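Local coordinates for takeout-like protein 1 (Epiphyas postvittana, PDB 3E8T), which binds ubiquinone-8 in an elongated internal tunnel and probably serves as a carrier of hydrophobic ligands in insects, at residues E195-A198 with K199-K203. Sequence-based numbering, arbitrary orientation.
Sequences EAAA and KKIFK. With UQ8 (Ubiquinone-8), chain B.
A segment of helix 182-211, one face of which lines the ubiquinone-8 pocket, brings Ala197 and Ile201 together one turn apart. The amide N of Ile201 donates to Ala197 O at 3.0 Å, almost straight at 172°, while Ala197 CB lies 4.4 Å from Ile201 CD1. With CG1 anti to its own carbonyl carbon (chi1 -63°), Ile201 brings that branch up against Ala197 O and carries CD1 to within 3.5 Å of C18 of the isoprenoid tail; CG2 meets C17 and C18, so the branched aliphatic residue offers the tail two apolar arms. An alanine here, without CG1, CG2 and CD1, would probably leave a gap beside C17 and C18. In this juvenile hormone-binding protein fold the long helix packs against the curled antiparallel sheet, and small residues suit the close approach: Ala197 touches Leu42 and Leu44, Ala198 Tyr146 and Val148. Ala198 O accepts from Phe202 N at 2.8 Å. Charged residues suit the exposed flank, where Lys199 N bonds to Glu195 O at 3.0 Å and Lys199 CG, set between its own backbone N and carbonyl carbon (chi1 70°), lies 3.3 Å from Glu195 O. The two side chains cross nearly perpendicularly without pairing; Glu195 OE1 is hydrogen-bonded to Tyr146 OH instead.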
ATOM      1  N   GLU A 195       0.097   0.667  -6.405  1.00 15.78           N
ATOM      2  CA  GLU A 195       0.613   2.010  -6.709  1.00 16.49           C
ATOM      3  C   GLU A 195      -0.356   3.075  -6.252  1.00 16.38           C
ATOM      4  O   GLU A 195       0.055   4.164  -5.805  1.00 16.51           O
ATOM      5  CB  GLU A 195       0.927   2.174  -8.181  1.00 20.17           C
ATOM      6  CG  GLU A 195       1.341   3.587  -8.602  1.00 22.68           C
ATOM      7  CD  GLU A 195       2.651   4.189  -8.011  1.00 29.97           C
ATOM      8  OE1 GLU A 195       3.300   3.677  -7.048  1.00 31.07           O
ATOM      9  OE2 GLU A 195       3.020   5.272  -8.535  1.00 35.17           O
ATOM     10  N   ALA A 196      -1.658   2.834  -6.374  1.00 15.37           N
ATOM     11  CA  ALA A 196      -2.674   3.833  -5.956  1.00 15.36           C
ATOM     12  C   ALA A 196      -2.464   4.119  -4.464  1.00 15.32           C
ATOM     13  O   ALA A 196      -2.639   5.245  -3.978  1.00 17.11           O
ATOM     14  CB  ALA A 196      -4.094   3.277  -6.199  1.00 15.91           C
ATOM     15  N   ALA A 197      -2.129   3.076  -3.725  1.00 14.61           N
ATOM     16  CA  ALA A 197      -1.891   3.263  -2.294  1.00 13.55           C
ATOM     17  C   ALA A 197      -0.515   3.842  -2.017  1.00 13.33           C
ATOM     18  O   ALA A 197      -0.365   4.776  -1.231  1.00 13.96           O
ATOM     19  CB  ALA A 197      -2.078   1.973  -1.575  1.00 14.59           C
ATOM     20  N   ALA A 198       0.504   3.237  -2.629  1.00 13.47           N
ATOM     21  CA  ALA A 198       1.876   3.603  -2.317  1.00 14.28           C
ATOM     22  C   ALA A 198       2.190   5.058  -2.636  1.00 14.55           C
ATOM     23  O   ALA A 198       2.920   5.720  -1.915  1.00 15.65           O
ATOM     24  CB  ALA A 198       2.852   2.677  -3.061  1.00 15.19           C
ATOM     25  N   LYS A 199       1.647   5.577  -3.729  1.00 15.57           N
ATOM     26  CA  LYS A 199       1.987   6.949  -4.086  1.00 16.99           C
ATOM     27  C   LYS A 199       1.493   7.922  -3.017  1.00 17.38           C
ATOM     28  O   LYS A 199       2.192   8.888  -2.665  1.00 17.09           O
ATOM     29  CB  LYS A 199       1.436   7.310  -5.468  1.00 19.42           C
ATOM     30  CG  LYS A 199      -0.056   7.451  -5.585  1.00 22.87           C
ATOM     31  CD  LYS A 199      -0.401   7.404  -7.079  1.00 25.99           C
ATOM     32  CE  LYS A 199      -1.716   8.001  -7.429  1.00 28.19           C
ATOM     33  NZ  LYS A 199      -1.951   7.846  -8.900  1.00 31.79           N
ATOM     34  N   LYS A 200       0.322   7.640  -2.437  1.00 16.31           N
ATOM     35  CA  LYS A 200      -0.249   8.475  -1.383  0.50 16.47           C
ATOM     36  C   LYS A 200       0.523   8.336  -0.081  1.00 15.46           C
ATOM     37  O   LYS A 200       0.803   9.329   0.598  1.00 16.39           O
ATOM     38  CB  LYS A 200      -1.718   8.098  -1.152  0.50 17.88           C
ATOM     39  CG  LYS A 200      -2.481   8.984  -0.192  0.50 17.64           C
ATOM     40  CD  LYS A 200      -3.947   9.006  -0.564  0.50 18.75           C
ATOM     41  CE  LYS A 200      -4.756   9.857   0.383  0.50 18.59           C
ATOM     42  NZ  LYS A 200      -6.141  10.092  -0.151  0.50 19.15           N
ATOM     43  N   ILE A 201       0.812   7.105   0.306  1.00 14.86           N
ATOM     44  CA  ILE A 201       1.574   6.869   1.514  1.00 14.69           C
ATOM     45  C   ILE A 201       2.963   7.502   1.425  1.00 15.02           C
ATOM     46  O   ILE A 201       3.416   8.165   2.374  1.00 15.97           O
ATOM     47  CB  ILE A 201       1.658   5.370   1.827  1.00 15.89           C
ATOM     48  CG1 ILE A 201       0.249   4.810   2.084  1.00 16.85           C
ATOM     49  CG2 ILE A 201       2.566   5.081   3.013  1.00 17.03           C
ATOM     50  CD1 ILE A 201       0.106   3.347   1.977  1.00 19.23           C
ATOM     51  N   PHE A 202       3.657   7.322   0.311  1.00 14.89           N
ATOM     52  CA  PHE A 202       4.969   7.920   0.163  1.00 15.01           C
ATOM     53  C   PHE A 202       4.929   9.429   0.284  1.00 16.29           C
ATOM     54  O   PHE A 202       5.771  10.051   0.936  1.00 15.17           O
ATOM     55  CB  PHE A 202       5.569   7.524  -1.199  1.00 15.25           C
ATOM     56  CG  PHE A 202       6.924   8.089  -1.455  1.00 15.66           C
ATOM     57  CD1 PHE A 202       8.043   7.527  -0.884  1.00 16.27           C
ATOM     58  CD2 PHE A 202       7.066   9.200  -2.255  1.00 16.55           C
ATOM     59  CE1 PHE A 202       9.289   8.064  -1.148  1.00 16.81           C
ATOM     60  CE2 PHE A 202       8.306   9.731  -2.497  1.00 17.47           C
ATOM     61  CZ  PHE A 202       9.401   9.145  -1.949  1.00 17.12           C
ATOM     62  N   LYS A 203       3.973  10.064  -0.384  1.00 14.76           N
ATOM     63  CA  LYS A 203       3.883  11.507  -0.320  0.50 16.03           C
ATOM     64  C   LYS A 203       3.709  11.969   1.136  1.00 15.06           C
ATOM     65  O   LYS A 203       4.294  12.962   1.558  1.00 15.81           O
ATOM     66  CB  LYS A 203       2.744  11.989  -1.198  0.50 17.22           C
ATOM     67  CG  LYS A 203       2.553  13.468  -1.257  0.50 18.64           C
ATOM     68  CD  LYS A 203       1.338  13.764  -2.048  0.50 21.53           C
ATOM     69  CE  LYS A 203       0.100  13.495  -1.230  0.50 23.69           C
ATOM     70  NZ  LYS A 203      -1.001  12.952  -2.069  0.50 26.16           N
TER
HETATM   71  C45 UQ8 B 221     -12.596  -6.957 -11.004  1.00 41.01           C
HETATM   72  C44 UQ8 B 221     -11.555  -8.013 -11.384  1.00 39.34           C
HETATM   73  C46 UQ8 B 221     -12.256  -9.172 -12.042  1.00 40.20           C
HETATM   74  C43 UQ8 B 221     -10.734  -8.494 -10.202  1.00 39.20           C
HETATM   75  C42 UQ8 B 221     -10.254  -7.319  -9.336  1.00 36.40           C
HETATM   76  C41 UQ8 B 221      -9.191  -6.536 -10.094  1.00 33.97           C
HETATM   77  C39 UQ8 B 221      -8.041  -6.190  -9.173  1.00 33.04           C
HETATM   78  C40 UQ8 B 221      -7.596  -4.744  -8.960  1.00 37.10           C
HETATM   79  C38 UQ8 B 221      -7.334  -7.195  -8.570  1.00 29.04           C
HETATM   80  C37 UQ8 B 221      -6.269  -7.000  -7.703  1.00 27.70           C
HETATM   81  C36 UQ8 B 221      -6.020  -8.360  -7.051  1.00 27.10           C
HETATM   82  C34 UQ8 B 221      -4.998  -8.306  -5.931  1.00 26.04           C
HETATM   83  C35 UQ8 B 221      -4.883  -9.466  -5.177  1.00 27.64           C
HETATM   84  C33 UQ8 B 221      -4.297  -7.136  -5.647  1.00 24.02           C
HETATM   85  C32 UQ8 B 221      -3.310  -6.927  -4.689  1.00 27.74           C
HETATM   86  C31 UQ8 B 221      -3.316  -5.421  -4.316  1.00 25.98           C
HETATM   87  C29 UQ8 B 221      -2.172  -5.021  -3.396  1.00 27.81           C
HETATM   88  C30 UQ8 B 221      -0.725  -5.544  -3.666  1.00 29.58           C
HETATM   89  C28 UQ8 B 221      -2.419  -4.190  -2.308  1.00 30.30           C
HETATM   90  C27 UQ8 B 221      -1.466  -3.757  -1.395  1.00 29.80           C
HETATM   91  C26 UQ8 B 221      -1.811  -2.373  -0.826  1.00 29.70           C
HETATM   92  C24 UQ8 B 221      -0.889  -2.022   0.346  1.00 29.29           C
HETATM   93  C25 UQ8 B 221      -0.993  -2.782   1.679  1.00 31.99           C
HETATM   94  C23 UQ8 B 221       0.046  -1.021   0.196  1.00 28.86           C
HETATM   95  C22 UQ8 B 221       0.957  -0.563   1.153  1.00 31.24           C
HETATM   96  C21 UQ8 B 221       1.930   0.445   0.544  1.00 33.40           C
HETATM   97  C19 UQ8 B 221       3.170   0.745   1.387  1.00 34.02           C
HETATM   98  C20 UQ8 B 221       4.182   1.620   0.649  1.00 34.05           C
HETATM   99  C18 UQ8 B 221       2.840   1.275   2.790  1.00 35.70           C
HETATM  100  C17 UQ8 B 221       4.112   1.655   3.561  1.00 38.34           C
HETATM  101  C16 UQ8 B 221       3.892   1.728   5.081  1.00 42.71           C
HETATM  102  C14 UQ8 B 221       5.067   2.465   5.713  1.00 45.11           C
HETATM  103  C15 UQ8 B 221       6.487   2.208   5.175  1.00 46.33           C
HETATM  104  C13 UQ8 B 221       4.877   3.386   6.742  1.00 46.25           C
HETATM  105  C12 UQ8 B 221       5.925   4.092   7.327  1.00 46.77           C
HETATM  106  C11 UQ8 B 221       5.655   4.499   8.790  1.00 49.12           C
HETATM  107  C9  UQ8 B 221       6.967   4.701   9.570  1.00 50.96           C
HETATM  108  C10 UQ8 B 221       8.180   4.888   8.643  1.00 51.64           C
HETATM  109  C8  UQ8 B 221       6.801   5.890  10.512  1.00 51.26           C
HETATM  110  C7  UQ8 B 221       7.632   7.107  10.090  1.00 62.77           C
HETATM  111  C6  UQ8 B 221       9.104   7.037  10.562  1.00 52.06           C
HETATM  112  C1  UQ8 B 221      10.126   7.388   9.672  1.00 54.07           C
HETATM  113  C1M UQ8 B 221       9.773   7.784   8.382  1.00 59.53           C
HETATM  114  C2  UQ8 B 221      11.475   7.342  10.043  1.00 54.90           C
HETATM  115  O2  UQ8 B 221      12.375   7.656   9.258  1.00 50.23           O
HETATM  116  C3  UQ8 B 221      11.826   6.949  11.325  1.00 53.03           C
HETATM  117  O3  UQ8 B 221      13.140   6.906  11.685  1.00 53.28           O
HETATM  118  C3M UQ8 B 221      13.569   8.193  12.126  1.00 57.12           C
HETATM  119  C4  UQ8 B 221      10.836   6.587  12.231  1.00 51.72           C
HETATM  120  O4  UQ8 B 221      11.201   6.202  13.490  1.00 54.07           O
HETATM  121  C4M UQ8 B 221      12.170   5.144  13.435  1.00 55.49           C
HETATM  122  C5  UQ8 B 221       9.487   6.630  11.852  1.00 57.52           C
HETATM  123  O5  UQ8 B 221       8.629   6.314  12.682  1.00 56.03           O